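Local coordinates for N-acylhomoserine lactone dependent regulatory protein (Burkholderia cenocepacia, PDB 5L10) that probably senses N-acylhomoserine lactones through this N-terminal autoinducer-binding domain and, as a full-length LuxR-type regulator, binds DNA to control transcription, at residues G44-L49 with G127-L132; P20-A25 with A162-R167; F112-G117 with T133-T138. All coordinates share one frame; numbering follows the deposited sequence.

Contact 1 of 3, residues G44-L49 with G127-L132; sequences GLRRTL and GNLGVL
R46 and L129 hold each other by two backbone hydrogen bonds. R46 N donates to L129 O at 2.7 Å, and L129 N donates to R46 O at 2.9 Å. G44 and V131 form the next hydrogen-bonded antiparallel pair. Each NH there reaches the other's carbonyl at 2.9 Å, G44 N to V131 O and V131 N to G44 O. L45 and G130 make the non-hydrogen-bonded pair between them. Farther along, the side chain of N128 replaces the backbone as acceptor. N128 OD1 accepts T48 N at 3.1 Å, with the donor in the plane of the amide carbonyl. The torsion chi1 of -59° sets the N128 amide beside its own backbone N and brings OD1 close to R47 CA. T48 itself is poorly ordered.

On one face, L45 meets N128 at an oblique angle, L45 CD1 lying 3.9 Å from N128 CB. L45 also packs on L168 and A169 of helix 143-169. R46, L129 and V131 point to the other face, and all three touch helix 80-87. A glycerol, probably from the crystallisation liquor, sits near V131. Strand 129-136 is the central strand of the five-stranded antiparallel sheet, and strand 40-46 lies next to it. This helix-flanked sheet is characteristic of the autoinducer-binding domain of LuxR-type regulators.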
# COMPACT_ATOMS: atom_id res chain seq x y z
N GLY A 44 -6.24 12.78 -1.30
CA GLY A 44 -5.96 13.88 -0.40
C GLY A 44 -4.69 13.69 0.39
O GLY A 44 -4.48 12.65 1.02
N LEU A 45 -3.83 14.70 0.39
CA LEU A 45 -2.59 14.68 1.15
C LEU A 45 -2.73 15.65 2.32
O LEU A 45 -2.82 16.86 2.12
CB LEU A 45 -1.40 15.06 0.26
CG LEU A 45 -0.04 15.13 0.95
CD1 LEU A 45 0.34 13.79 1.58
CD2 LEU A 45 1.04 15.60 -0.02
N ARG A 46 -2.77 15.11 3.53
CA ARG A 46 -2.85 15.91 4.75
C ARG A 46 -1.50 15.88 5.44
O ARG A 46 -1.01 14.80 5.81
CB ARG A 46 -3.95 15.40 5.68
CG ARG A 46 -4.36 16.42 6.73
CD ARG A 46 -5.36 15.85 7.72
NE ARG A 46 -4.76 14.85 8.59
CZ ARG A 46 -5.27 14.47 9.76
NH1 ARG A 46 -4.65 13.54 10.48
NH2 ARG A 46 -6.39 15.02 10.21
N ARG A 47 -0.90 17.05 5.62
CA ARG A 47 0.47 17.17 6.09
C ARG A 47 0.53 17.36 7.60
O ARG A 47 -0.37 17.94 8.22
CB ARG A 47 1.16 18.33 5.38
CG ARG A 47 0.81 18.40 3.91
CD ARG A 47 1.56 19.52 3.22
NE ARG A 47 2.93 19.15 2.91
CZ ARG A 47 3.39 18.91 1.69
NH1 ARG A 47 2.57 19.01 0.65
NH2 ARG A 47 4.66 18.58 1.50
N THR A 48 1.63 16.87 8.19
CA THR A 48 1.78 16.86 9.64
C THR A 48 2.36 18.17 10.16
O THR A 48 2.12 18.54 11.31
CB THR A 48 2.65 15.67 10.06
OG1 THR A 48 2.41 15.35 11.43
CG2 THR A 48 4.14 15.97 9.86
N LEU A 49 3.11 18.90 9.33
CA LEU A 49 3.83 20.09 9.75
C LEU A 49 2.97 21.33 9.99
O LEU A 49 3.35 22.16 10.84
CB LEU A 49 4.93 20.43 8.74
CG LEU A 49 6.28 19.74 8.97
CD1 LEU A 49 7.37 20.50 8.23
CD2 LEU A 49 6.60 19.63 10.46
N GLY A 127 5.55 11.36 7.93
CA GLY A 127 4.37 11.35 8.77
C GLY A 127 3.12 11.88 8.12
O GLY A 127 2.07 11.94 8.78
N ASN A 128 3.18 12.28 6.85
CA ASN A 128 1.99 12.78 6.17
C ASN A 128 1.00 11.65 5.94
O ASN A 128 1.36 10.47 5.85
CB ASN A 128 2.37 13.43 4.84
CG ASN A 128 3.33 14.59 5.01
OD1 ASN A 128 3.22 15.36 5.96
ND2 ASN A 128 4.27 14.71 4.09
N LEU A 129 -0.27 12.02 5.84
CA LEU A 129 -1.35 11.07 5.58
C LEU A 129 -1.88 11.31 4.17
O LEU A 129 -2.25 12.44 3.83
CB LEU A 129 -2.47 11.22 6.60
CG LEU A 129 -3.70 10.34 6.36
CD1 LEU A 129 -3.33 8.85 6.35
CD2 LEU A 129 -4.79 10.59 7.38
N GLY A 130 -1.89 10.26 3.36
CA GLY A 130 -2.48 10.30 2.04
C GLY A 130 -3.66 9.34 1.97
O GLY A 130 -3.56 8.19 2.40
N VAL A 131 -4.78 9.84 1.46
CA VAL A 131 -6.03 9.10 1.45
C VAL A 131 -6.50 8.98 0.01
O VAL A 131 -6.76 10.00 -0.66
CB VAL A 131 -7.10 9.80 2.31
CG1 VAL A 131 -8.44 9.09 2.16
CG2 VAL A 131 -6.66 9.82 3.76
N LEU A 132 -6.61 7.75 -0.48
CA LEU A 132 -7.24 7.46 -1.76
C LEU A 132 -8.69 7.11 -1.52
O LEU A 132 -9.00 6.25 -0.69
CB LEU A 132 -6.54 6.32 -2.49
CG LEU A 132 -7.23 5.88 -3.79
CD1 LEU A 132 -7.07 6.94 -4.89
CD2 LEU A 132 -6.71 4.53 -4.26

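Contact 2 of 3, residues P20-A25 with A162-R167; sequences PTAEAA and AYLMPR
R167 runs alongside P20 and T21, and its stem does most of the touching. R167 CD lies 3.3 Å from P20 O. The guanidinium goes on past the carbonyl and has P20 CA over one face. The chain bends at chi2 (-148°), while R167 CB stays behind, 3.7 Å from A22 N. The charged end points toward the second subunit, where R90 brings a like charge close to R167 NH1.

L164 meets the helix start at A22 and A25. Its CG is anti to the backbone N (chi1 -177°), which brings L164 CD1 against both alanines. L164 CD1 is 3.7 Å from A22 CB and 4.1 Å from A25 CB. A25 CB also rests on the carbonyl O of Y163.

A water donates to both E23 OE1 and R167 O, bridging the two segments. T21 is the N-cap of helix 22-35, T21 OG1 accepting A24 N at 3.2 Å. The contact sets the start of helix 22-35 against the irregular, kinked late part of helix 143-169. L164 and the selenomethionine M165 also pack on Y43 of strand 40-46, and P89 of the second subunit covers A162 and P166.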
# COMPACT_ATOMS: atom_id res chain seq x y z
N PRO A 20 6.45 10.98 -14.14
CA PRO A 20 7.35 11.58 -13.16
C PRO A 20 6.74 12.71 -12.35
O PRO A 20 7.44 13.32 -11.54
CB PRO A 20 8.51 12.10 -14.03
CG PRO A 20 7.91 12.28 -15.42
CD PRO A 20 6.54 11.64 -15.45
N THR A 21 5.46 13.01 -12.56
CA THR A 21 4.78 14.10 -11.86
C THR A 21 3.42 13.62 -11.37
O THR A 21 2.90 12.60 -11.83
CB THR A 21 4.59 15.32 -12.77
OG1 THR A 21 3.74 14.96 -13.87
CG2 THR A 21 5.92 15.80 -13.32
N ALA A 22 2.85 14.37 -10.42
CA ALA A 22 1.51 14.05 -9.94
C ALA A 22 0.46 14.31 -11.01
O ALA A 22 -0.60 13.68 -11.00
CB ALA A 22 1.20 14.85 -8.68
N GLU A 23 0.74 15.24 -11.92
CA GLU A 23 -0.16 15.52 -13.03
C GLU A 23 -0.24 14.35 -14.00
O GLU A 23 -1.30 14.09 -14.57
CB GLU A 23 0.28 16.80 -13.74
CG GLU A 23 0.26 18.06 -12.87
CD GLU A 23 1.39 18.13 -11.84
OE1 GLU A 23 1.67 17.13 -11.17
OE2 GLU A 23 2.01 19.21 -11.71
N ALA A 24 0.87 13.64 -14.19
CA ALA A 24 0.89 12.48 -15.07
C ALA A 24 0.53 11.19 -14.35
O ALA A 24 0.17 10.21 -15.01
CB ALA A 24 2.27 12.32 -15.71
N ALA A 25 0.62 11.17 -13.02
CA ALA A 25 0.35 9.96 -12.26
C ALA A 25 -1.11 9.79 -11.91
O ALA A 25 -1.55 8.65 -11.68
CB ALA A 25 1.17 9.95 -10.96
N ALA A 162 2.37 5.14 -3.55
CA ALA A 162 3.75 4.99 -4.00
C ALA A 162 4.09 5.90 -5.17
O ALA A 162 5.25 6.32 -5.30
CB ALA A 162 4.03 3.54 -4.39
N TYR A 163 3.11 6.24 -6.02
CA TYR A 163 3.39 7.00 -7.23
C TYR A 163 2.77 8.39 -7.25
O TYR A 163 3.28 9.25 -7.98
CB TYR A 163 2.90 6.22 -8.47
CG TYR A 163 3.63 4.92 -8.69
CD1 TYR A 163 4.78 4.87 -9.48
CD2 TYR A 163 3.17 3.74 -8.13
CE1 TYR A 163 5.44 3.68 -9.69
CE2 TYR A 163 3.83 2.54 -8.34
CZ TYR A 163 4.96 2.52 -9.12
OH TYR A 163 5.62 1.33 -9.33
N LEU A 164 1.70 8.63 -6.50
CA LEU A 164 1.04 9.93 -6.50
C LEU A 164 1.40 10.77 -5.27
O LEU A 164 1.83 11.91 -5.41
CB LEU A 164 -0.48 9.75 -6.59
CG LEU A 164 -1.28 11.05 -6.68
CD1 LEU A 164 -0.84 11.83 -7.89
CD2 LEU A 164 -2.76 10.75 -6.76
N MSE A 165 1.21 10.22 -4.08
CA MSE A 165 1.51 10.94 -2.85
C MSE A 165 2.92 11.56 -2.79
O MSE A 165 3.05 12.76 -2.50
CB MSE A 165 1.29 10.03 -1.63
CG MSE A 165 2.00 10.50 -0.38
SE MSE A 165 1.34 9.73 1.28
CE MSE A 165 1.55 7.84 0.88
N PRO A 166 3.98 10.79 -3.08
CA PRO A 166 5.33 11.37 -3.01
C PRO A 166 5.57 12.48 -4.02
O PRO A 166 6.43 13.33 -3.78
CB PRO A 166 6.25 10.17 -3.30
CG PRO A 166 5.41 9.27 -4.10
CD PRO A 166 4.04 9.38 -3.52
N ARG A 167 4.84 12.49 -5.13
CA ARG A 167 4.97 13.54 -6.13
C ARG A 167 4.02 14.70 -5.89
O ARG A 167 4.13 15.73 -6.58
CB ARG A 167 4.77 12.95 -7.53
CG ARG A 167 5.57 11.68 -7.73
CD ARG A 167 6.03 11.50 -9.16
NE ARG A 167 6.91 10.34 -9.28
CZ ARG A 167 6.48 9.09 -9.47
NH1 ARG A 167 7.34 8.10 -9.57
NH2 ARG A 167 5.18 8.85 -9.54
O HOH W 1 4.32 17.23 -9.45

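Contact 3 of 3, residues F112-G117 with T133-T138; sequences FGMRYG and TLVRDT
G113 sets its carbonyl O against D137, 3.5 Å from D137 CB. Its positive phi (86°) turns the chain from the preceding helix 103-111 toward the strand. M114, a selenomethionine, follows as the centre of an inverse gamma turn, closed by a weak bond from R115 N to G113 O. V135 packs against this turn, with V135 CG1 3.6 Å from M114 CA. The M114 side chain bends at chi2 and chi3 and crosses V135 at about a right angle, M114 SE standing 4.1 Å from V135 CG2. Y40 and W66 also touch M114.

R115 runs out as an extended chain from CG to NE. R115 CD passes 3.9 Å from D137 O, and NE is hydrogen-bonded to A110 O. R115 CB lies 3.6 Å above the ring plane of Y116, over the ring centre. With Y116, strand 116-123 begins and pairs with strand 129-136 at the open end of a beta hairpin.

Y116 makes the hydrogen-bonded antiparallel pair with R136. R136 N donates to Y116 O at 2.9 Å, and Y116 N returns a longer bond to R136 O. With chi1 at -40°, the CD2/CE2 side of the ring is directed at the backbone of residues 136-138. D137 C lies at the ring edge, near its plane, and Y116 CE2 comes 3.6 Å from T138 C. R136 lays CG against Y116 O, while its NE is held by T139 O. F97 and P140 touch the same tyrosine.

G117 faces V135 in a non-hydrogen-bonded pair. G117 CA lies 3.2 Å from L134 O in a CA-H...O contact. On its far edge the backbone of G117 bonds to W94 of strand 92-95, which continues the sheet.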
# COMPACT_ATOMS: atom_id res chain seq x y z
N PHE A 112 -24.00 15.46 -4.10
CA PHE A 112 -23.13 15.66 -5.25
C PHE A 112 -22.51 14.35 -5.73
O PHE A 112 -21.46 14.36 -6.38
CB PHE A 112 -22.04 16.68 -4.93
CG PHE A 112 -22.57 18.06 -4.71
CD1 PHE A 112 -22.83 18.89 -5.79
CD2 PHE A 112 -22.83 18.53 -3.44
CE1 PHE A 112 -23.33 20.16 -5.59
CE2 PHE A 112 -23.33 19.80 -3.23
CZ PHE A 112 -23.58 20.62 -4.31
N GLY A 113 -23.17 13.23 -5.45
CA GLY A 113 -22.73 11.95 -5.96
C GLY A 113 -21.68 11.24 -5.12
O GLY A 113 -21.38 10.07 -5.40
N MSE A 114 -21.10 11.91 -4.13
CA MSE A 114 -20.16 11.26 -3.22
C MSE A 114 -20.92 10.33 -2.27
O MSE A 114 -21.01 10.61 -1.08
CB MSE A 114 -19.38 12.29 -2.42
CG MSE A 114 -18.55 13.27 -3.24
SE MSE A 114 -16.94 12.49 -4.04
CE MSE A 114 -17.59 12.44 -5.82
N ARG A 115 -21.44 9.22 -2.79
CA ARG A 115 -22.42 8.42 -2.06
C ARG A 115 -21.88 7.10 -1.54
O ARG A 115 -22.05 6.80 -0.36
CB ARG A 115 -23.65 8.18 -2.95
CG ARG A 115 -24.37 9.46 -3.31
CD ARG A 115 -25.58 9.24 -4.20
NE ARG A 115 -26.30 10.50 -4.40
CZ ARG A 115 -27.45 10.62 -5.05
NH1 ARG A 115 -28.04 9.55 -5.58
NH2 ARG A 115 -28.02 11.81 -5.17
N TYR A 116 -21.24 6.29 -2.38
CA TYR A 116 -20.80 4.95 -1.99
C TYR A 116 -19.31 4.85 -2.25
O TYR A 116 -18.87 4.74 -3.40
CB TYR A 116 -21.58 3.88 -2.75
CG TYR A 116 -23.04 4.24 -2.89
CD1 TYR A 116 -23.88 4.25 -1.79
CD2 TYR A 116 -23.57 4.58 -4.13
CE1 TYR A 116 -25.22 4.58 -1.91
CE2 TYR A 116 -24.90 4.91 -4.26
CZ TYR A 116 -25.72 4.91 -3.16
OH TYR A 116 -27.05 5.24 -3.29
N GLY A 117 -18.52 4.88 -1.18
CA GLY A 117 -17.10 5.13 -1.28
C GLY A 117 -16.25 4.02 -0.70
O GLY A 117 -16.68 3.27 0.18
N THR A 133 -9.59 7.77 -2.25
CA THR A 133 -11.02 7.58 -2.09
C THR A 133 -11.63 7.27 -3.45
O THR A 133 -11.48 8.05 -4.39
CB THR A 133 -11.67 8.83 -1.47
OG1 THR A 133 -11.16 9.01 -0.14
CG2 THR A 133 -13.16 8.67 -1.41
N LEU A 134 -12.29 6.12 -3.55
CA LEU A 134 -12.97 5.69 -4.77
C LEU A 134 -14.47 5.70 -4.51
O LEU A 134 -14.96 5.00 -3.62
CB LEU A 134 -12.51 4.30 -5.19
CG LEU A 134 -11.00 4.11 -5.29
CD1 LEU A 134 -10.67 2.67 -5.68
CD2 LEU A 134 -10.40 5.10 -6.27
N VAL A 135 -15.20 6.50 -5.29
CA VAL A 135 -16.63 6.70 -5.05
C VAL A 135 -17.41 6.39 -6.31
O VAL A 135 -17.01 6.78 -7.42
CB VAL A 135 -16.92 8.14 -4.58
CG1 VAL A 135 -18.34 8.23 -4.05
CG2 VAL A 135 -15.93 8.57 -3.51
N ARG A 136 -18.53 5.69 -6.14
CA ARG A 136 -19.53 5.53 -7.19
C ARG A 136 -20.82 6.22 -6.75
O ARG A 136 -21.11 6.33 -5.56
CB ARG A 136 -19.79 4.05 -7.49
CG ARG A 136 -19.48 3.11 -6.33
CD ARG A 136 -19.43 1.68 -6.81
NE ARG A 136 -20.75 1.19 -7.19
CZ ARG A 136 -20.96 0.09 -7.91
NH1 ARG A 136 -19.94 -0.63 -8.33
NH2 ARG A 136 -22.20 -0.28 -8.21
N ASP A 137 -21.58 6.69 -7.74
CA ASP A 137 -22.79 7.47 -7.48
C ASP A 137 -24.07 6.69 -7.72
O ASP A 137 -25.16 7.24 -7.51
CB ASP A 137 -22.80 8.73 -8.35
CG ASP A 137 -22.77 8.41 -9.84
OD1 ASP A 137 -22.50 7.24 -10.19
OD2 ASP A 137 -23.00 9.33 -10.66
N THR A 138 -23.99 5.43 -8.14
CA THR A 138 -25.15 4.69 -8.60
C THR A 138 -25.67 3.69 -7.57
O THR A 138 -26.82 3.79 -7.14
CB THR A 138 -24.81 3.96 -9.91
OG1 THR A 138 -23.53 3.33 -9.77
CG2 THR A 138 -24.80 4.94 -11.08

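Contacts 1 and 3 both use strand 129-136, but they pair different parts of it with different neighbours. Contact 1 joins it to strand 40-46 and is largely buried. Contact 3 joins it to strand 116-123, where strand 129-136 ends and strand 116-123 begins; it is partly buried, as is contact 2. Contacts 1 and 3 rely on antiparallel backbone bonds. Contact 2 is a helix-helix contact instead, with apolar touches, an arginine stem and a bridging water, and it borders the second subunit. It meets contact 1 directly: M165 packs on G130 and L45. Contacts 2 and 3 do not touch and lie on opposite sides of the chain's centre.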